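Local coordinates for protein unknown (Klebsiella pneumoniae, PDB 2A2L) that is of unknown function but belongs to the HbpS-like haem-degrading family, so that a role in handling haem is possible though unproven, at residues 66-69 with 70-74; 73-76 with 77-81. All blocks are in the same frame, centred on the assembly; numbering follows the deposited sequence.

Contact 1 takes in the last two turns or so of helix 59-72 and its exit at L73 and K74, and contact 2 is the loop that follows; both share L73 and K74, and their centres lie about 8 Å apart. K74, with its positive phi, turns the chain out of the helix, and a probable hydrogen bond of 3.2 Å from Q75 N to A70 O ties the loop back to the helix end. The methyl CG2 of T77 then folds against the helix, 3.7 Å from S69 CB. Both contacts also touch the second subunit through L73 and K74, so the helix end and its exit belong to a subunit interface. No ligand site can be assigned to either contact.

Contact 1. Residues 66-69 with 70-74; sequences KAWS and ACSLK
W68 and S72, one helical turn apart, meet by a CH-pi contact: S72 CB stands 4.1 Å from the centre of the six-membered ring of W68, only 7° off the ring normal. The indole reaches this position because CG of W68 is anti to the backbone N (chi1 178°), which turns the ring along the helix surface. A serine suits the place, being small enough to lie under a broad ring while still offering a hydroxyl; its OG makes a weak hydrogen bond with S58 OG of the second subunit.

Beneath the side chains, the main chain is satisfied by the usual i to i+4 bonds. A70 N reaches K66 O at 2.9 Å, C71 N reaches A67 O at 2.9 Å, S72 N reaches W68 O at 2.9 Å and L73 N reaches S69 O at 3.0 Å. L73 CD1 comes within 3.5 Å of the same S69 O. The buried polar side chains find partners beyond this turn. S69 OG donates to N65 O and accepts from I102 N, while K66 NZ is held by V122 O, G105 O and a salt bridge to D130, a full set of acceptors for a buried ammonium. K74 NZ bonds to E54 O of the second subunit.

R100 adds a cation-pi contact to W68. Small residues line the face of helix 59-72 that packs on the sheet: A70 and C71 rest on A119 of strand 116-123, and A67 and C71 on V40 of strand 36-41, which lets the helix lie close to both strands.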
ATOM      1  N   LYS A  66     -12.458 -10.291  10.166  1.00 21.68           N
ATOM      2  CA  LYS A  66     -13.801 -10.654  10.587  1.00 21.67           C
ATOM      3  C   LYS A  66     -14.057 -10.127  11.974  1.00 21.66           C
ATOM      4  O   LYS A  66     -15.136  -9.647  12.232  1.00 21.65           O
ATOM      5  CB  LYS A  66     -14.023 -12.170  10.551  1.00 21.65           C
ATOM      6  CG  LYS A  66     -14.156 -12.741   9.148  1.00 21.56           C
ATOM      7  CD  LYS A  66     -14.168 -14.261   9.169  1.00 16.54           C
ATOM      8  CE  LYS A  66     -14.750 -14.861   7.893  1.00 15.32           C
ATOM      9  NZ  LYS A  66     -14.710 -16.353   7.990  1.00 14.14           N
ATOM     10  N   ALA A  67     -13.063 -10.191  12.859  1.00 21.70           N
ATOM     11  CA  ALA A  67     -13.260  -9.694  14.223  1.00 21.77           C
ATOM     12  C   ALA A  67     -13.390  -8.172  14.172  1.00 21.81           C
ATOM     13  O   ALA A  67     -14.332  -7.590  14.724  1.00 21.83           O
ATOM     14  CB  ALA A  67     -12.112 -10.125  15.159  1.00 21.72           C
ATOM     15  N   TRP A  68     -12.445  -7.537  13.489  1.00 21.86           N
ATOM     16  CA  TRP A  68     -12.452  -6.095  13.352  1.00 21.89           C
ATOM     17  C   TRP A  68     -13.716  -5.598  12.662  1.00 21.96           C
ATOM     18  O   TRP A  68     -14.225  -4.538  13.025  1.00 21.99           O
ATOM     19  CB  TRP A  68     -11.185  -5.598  12.658  1.00 21.85           C
ATOM     20  CG  TRP A  68     -11.163  -4.113  12.460  1.00 21.87           C
ATOM     21  CD1 TRP A  68     -10.628  -3.168  13.306  1.00  8.48           C
ATOM     22  CD2 TRP A  68     -11.694  -3.397  11.342  1.00 15.39           C
ATOM     23  NE1 TRP A  68     -10.804  -1.915  12.782  1.00 24.69           N
ATOM     24  CE2 TRP A  68     -11.464  -2.021  11.582  1.00 23.33           C
ATOM     25  CE3 TRP A  68     -12.389  -3.777  10.183  1.00 10.84           C
ATOM     26  CZ2 TRP A  68     -11.876  -1.024  10.694  1.00 10.27           C
ATOM     27  CZ3 TRP A  68     -12.809  -2.782   9.303  1.00 14.18           C
ATOM     28  CH2 TRP A  68     -12.544  -1.419   9.565  1.00 17.27           C
ATOM     29  N   SER A  69     -14.225  -6.360  11.692  1.00 21.99           N
ATOM     30  CA  SER A  69     -15.483  -6.019  11.034  1.00 22.11           C
ATOM     31  C   SER A  69     -16.685  -6.180  11.958  1.00 22.18           C
ATOM     32  O   SER A  69     -17.544  -5.307  12.036  1.00 22.19           O
ATOM     33  CB  SER A  69     -15.684  -6.865   9.777  1.00 22.08           C
ATOM     34  OG  SER A  69     -14.800  -6.481   8.744  1.00 22.07           O
ATOM     35  N   ALA A  70     -16.736  -7.308  12.656  1.00 22.30           N
ATOM     36  CA  ALA A  70     -17.757  -7.549  13.658  1.00 22.48           C
ATOM     37  C   ALA A  70     -17.829  -6.487  14.777  1.00 22.56           C
ATOM     38  O   ALA A  70     -18.920  -6.127  15.236  1.00 22.64           O
ATOM     39  CB  ALA A  70     -17.589  -8.916  14.237  1.00 22.42           C
ATOM     40  N   CYS A  71     -16.672  -5.994  15.209  1.00 22.70           N
ATOM     41  CA  CYS A  71     -16.607  -4.966  16.248  1.00 22.76           C
ATOM     42  C   CYS A  71     -16.929  -3.606  15.652  1.00 22.75           C
ATOM     43  O   CYS A  71     -17.606  -2.807  16.273  1.00 22.77           O
ATOM     44  CB  CYS A  71     -15.198  -4.901  16.854  1.00 22.72           C
ATOM     45  SG  CYS A  71     -14.998  -3.628  18.140  1.00 23.00           S
ATOM     46  N   SER A  72     -16.392  -3.328  14.469  1.00 22.79           N
ATOM     47  CA  SER A  72     -16.467  -1.988  13.916  1.00 22.84           C
ATOM     48  C   SER A  72     -17.921  -1.703  13.509  1.00 22.83           C
ATOM     49  O   SER A  72     -18.495  -0.715  13.969  1.00 22.83           O
ATOM     50  CB  SER A  72     -15.431  -1.806  12.794  1.00 22.82           C
ATOM     51  OG  SER A  72     -15.615  -0.608  12.054  1.00 23.09           O
ATOM     52  N   LEU A  73     -18.534  -2.614  12.736  1.00 22.86           N
ATOM     53  CA  LEU A  73     -19.941  -2.466  12.268  1.00 22.85           C
ATOM     54  C   LEU A  73     -21.027  -2.983  13.246  1.00 22.83           C
ATOM     55  O   LEU A  73     -22.222  -2.923  12.951  1.00 22.77           O
ATOM     56  CB  LEU A  73     -20.145  -3.144  10.909  1.00 22.83           C
ATOM     57  CG  LEU A  73     -19.264  -2.856   9.694  1.00 22.84           C
ATOM     58  CD1 LEU A  73     -18.934  -4.173   9.015  1.00 30.33           C
ATOM     59  CD2 LEU A  73     -19.983  -1.954   8.706  1.00  8.99           C
ATOM     60  N   LYS A  74     -20.585  -3.506  14.383  1.00 22.87           N
ATOM     61  CA  LYS A  74     -21.445  -3.872  15.518  1.00 22.91           C
ATOM     62  C   LYS A  74     -22.450  -4.968  15.219  1.00 22.87           C
ATOM     63  O   LYS A  74     -23.565  -4.944  15.722  1.00 22.96           O
ATOM     64  CB  LYS A  74     -22.119  -2.631  16.142  1.00 22.91           C
ATOM     65  CG  LYS A  74     -21.115  -1.595  16.679  1.00 22.95           C
ATOM     66  CD  LYS A  74     -21.761  -0.250  17.023  1.00 22.99           C
ATOM     67  CE  LYS A  74     -20.744   0.883  16.854  1.00 36.08           C
ATOM     68  NZ  LYS A  74     -21.090   2.127  17.585  1.00 35.29           N
TER

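Contact 2. Residues 73-76 with 77-81; sequences LKQG and THEIT
Q75 and E79 are brought together by opposite first torsions: Q75 has CG between its backbone N and carbonyl carbon (chi1 64°), whereas E79 has CG beside its N (chi1 -69°). The turn of the backbone sets G76 N in front of E79, which, extended beyond CG, reaches straight across until OE1 meets that N-H. Q75, also extended, directs OE1 at E79 CB and at the methyl CG2 of I80; its 3.0 Å approach from OE1 to I80 CG2 is very short, so the exact placing of the amide is doubtful.

Two hydrogen bonds then join G76 and E79 in a ring. G76 N donates to E79 OE1 at 3.1 Å, meeting the oxygen from above the carboxylate plane, and E79 N returns to G76 O at 2.9 Å, closing a type I turn over T77 and H78. Glycine suits its place because the imidazole of H78 stands beside it, with ND1 3.7 Å from G76 CA, where a CB would collide. E79 CG in turn lies 3.7 Å above the H78 ring plane, toward the rim.

Below the turn the contact is apolar. L73 CD1 touches I80 CD1 at 3.7 Å, the two side chains crossing at about a right angle, and both rest on I101. T77 points its hydroxyl the other way, to F104 O, and T81 OG1, just after the turn, bonds to I103 O, so both threonines are tied to the segment before strand 107-111.

The carboxylate of E79, probably ionised, is a strong acceptor for the G76 N-H, which implies that the turn is held by one side-chain bond as well as one main-chain bond, with the charged group itself on the exposed side.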
ATOM      1  N   LEU A  73     -18.534  -2.614  12.736  1.00 22.86           N
ATOM      2  CA  LEU A  73     -19.941  -2.466  12.268  1.00 22.85           C
ATOM      3  C   LEU A  73     -21.027  -2.983  13.246  1.00 22.83           C
ATOM      4  O   LEU A  73     -22.222  -2.923  12.951  1.00 22.77           O
ATOM      5  CB  LEU A  73     -20.145  -3.144  10.909  1.00 22.83           C
ATOM      6  CG  LEU A  73     -19.264  -2.856   9.694  1.00 22.84           C
ATOM      7  CD1 LEU A  73     -18.934  -4.173   9.015  1.00 30.33           C
ATOM      8  CD2 LEU A  73     -19.983  -1.954   8.706  1.00  8.99           C
ATOM      9  N   LYS A  74     -20.585  -3.506  14.383  1.00 22.87           N
ATOM     10  CA  LYS A  74     -21.445  -3.872  15.518  1.00 22.91           C
ATOM     11  C   LYS A  74     -22.450  -4.968  15.219  1.00 22.87           C
ATOM     12  O   LYS A  74     -23.565  -4.944  15.722  1.00 22.96           O
ATOM     13  CB  LYS A  74     -22.119  -2.631  16.142  1.00 22.91           C
ATOM     14  CG  LYS A  74     -21.115  -1.595  16.679  1.00 22.95           C
ATOM     15  CD  LYS A  74     -21.761  -0.250  17.023  1.00 22.99           C
ATOM     16  CE  LYS A  74     -20.744   0.883  16.854  1.00 36.08           C
ATOM     17  NZ  LYS A  74     -21.090   2.127  17.585  1.00 35.29           N
ATOM     18  N   GLN A  75     -22.054  -5.936  14.407  1.00 22.81           N
ATOM     19  CA  GLN A  75     -22.954  -7.006  14.006  1.00 22.78           C
ATOM     20  C   GLN A  75     -22.130  -8.160  13.410  1.00 22.73           C
ATOM     21  O   GLN A  75     -20.933  -8.013  13.179  1.00 22.81           O
ATOM     22  CB  GLN A  75     -23.942  -6.485  12.972  1.00 22.76           C
ATOM     23  CG  GLN A  75     -23.250  -6.052  11.680  1.00 22.85           C
ATOM     24  CD  GLN A  75     -24.234  -5.579  10.641  1.00 36.18           C
ATOM     25  OE1 GLN A  75     -24.601  -6.326   9.731  1.00 39.13           O
ATOM     26  NE2 GLN A  75     -24.686  -4.340  10.779  1.00 34.89           N
ATOM     27  N   GLY A  76     -22.749  -9.307  13.161  1.00 22.64           N
ATOM     28  CA  GLY A  76     -22.029 -10.408  12.530  1.00 22.47           C
ATOM     29  C   GLY A  76     -21.665 -10.068  11.100  1.00 22.39           C
ATOM     30  O   GLY A  76     -22.437  -9.420  10.404  1.00 22.37           O
ATOM     31  N   THR A  77     -20.499 -10.515  10.646  1.00 22.32           N
ATOM     32  CA  THR A  77     -20.169 -10.429   9.222  1.00 22.25           C
ATOM     33  C   THR A  77     -21.180 -11.142   8.290  1.00 22.27           C
ATOM     34  O   THR A  77     -21.242 -10.859   7.078  1.00 22.15           O
ATOM     35  CB  THR A  77     -18.697 -10.854   8.918  1.00 22.35           C
ATOM     36  OG1 THR A  77     -18.452 -12.210   9.329  1.00 22.15           O
ATOM     37  CG2 THR A  77     -17.702  -9.908   9.615  1.00 22.21           C
ATOM     38  N   HIS A  78     -22.003 -12.024   8.867  1.00 22.19           N
ATOM     39  CA  HIS A  78     -23.029 -12.721   8.095  1.00 22.18           C
ATOM     40  C   HIS A  78     -24.219 -11.826   7.825  1.00 22.19           C
ATOM     41  O   HIS A  78     -25.013 -12.102   6.934  1.00 22.19           O
ATOM     42  CB  HIS A  78     -23.469 -14.042   8.762  1.00 22.19           C
ATOM     43  CG  HIS A  78     -24.173 -13.871  10.072  1.00 22.10           C
ATOM     44  ND1 HIS A  78     -23.522 -13.501  11.228  1.00 19.63           N
ATOM     45  CD2 HIS A  78     -25.472 -14.038  10.412  1.00 27.08           C
ATOM     46  CE1 HIS A  78     -24.386 -13.449  12.225  1.00 28.16           C
ATOM     47  NE2 HIS A  78     -25.579 -13.766  11.755  1.00 41.08           N
ATOM     48  N   GLU A  79     -24.334 -10.743   8.586  1.00 22.20           N
ATOM     49  CA  GLU A  79     -25.503  -9.894   8.507  1.00 22.20           C
ATOM     50  C   GLU A  79     -25.371  -8.813   7.439  1.00 22.23           C
ATOM     51  O   GLU A  79     -26.340  -8.112   7.145  1.00 22.30           O
ATOM     52  CB  GLU A  79     -25.788  -9.250   9.851  1.00 22.21           C
ATOM     53  CG  GLU A  79     -26.255 -10.176  10.933  1.00 22.20           C
ATOM     54  CD  GLU A  79     -26.504  -9.431  12.212  1.00 25.82           C
ATOM     55  OE1 GLU A  79     -25.818  -9.726  13.219  1.00 34.06           O
ATOM     56  OE2 GLU A  79     -27.352  -8.513  12.197  1.00 36.03           O
ATOM     57  N   ILE A  80     -24.185  -8.681   6.848  1.00 22.21           N
ATOM     58  CA  ILE A  80     -23.947  -7.669   5.825  1.00 22.11           C
ATOM     59  C   ILE A  80     -23.885  -8.232   4.408  1.00 22.08           C
ATOM     60  O   ILE A  80     -23.915  -7.476   3.434  1.00 22.06           O
ATOM     61  CB  ILE A  80     -22.676  -6.837   6.102  1.00 22.16           C
ATOM     62  CG1 ILE A  80     -21.456  -7.721   6.296  1.00 21.99           C
ATOM     63  CG2 ILE A  80     -22.901  -5.815   7.258  1.00 22.22           C
ATOM     64  CD1 ILE A  80     -20.292  -7.015   7.028  1.00 22.06           C
ATOM     65  N   THR A  81     -23.802  -9.553   4.305  1.00 21.95           N
ATOM     66  CA  THR A  81     -23.773 -10.248   3.025  1.00 21.84           C
ATOM     67  C   THR A  81     -24.853  -9.796   2.026  1.00 21.81           C
ATOM     68  O   THR A  81     -24.543  -9.500   0.874  1.00 21.80           O
ATOM     69  CB  THR A  81     -23.904 -11.771   3.251  1.00 21.94           C
ATOM     70  OG1 THR A  81     -23.192 -12.140   4.444  1.00 21.56           O
ATOM     71  CG2 THR A  81     -23.384 -12.545   2.045  1.00 21.98           C
TER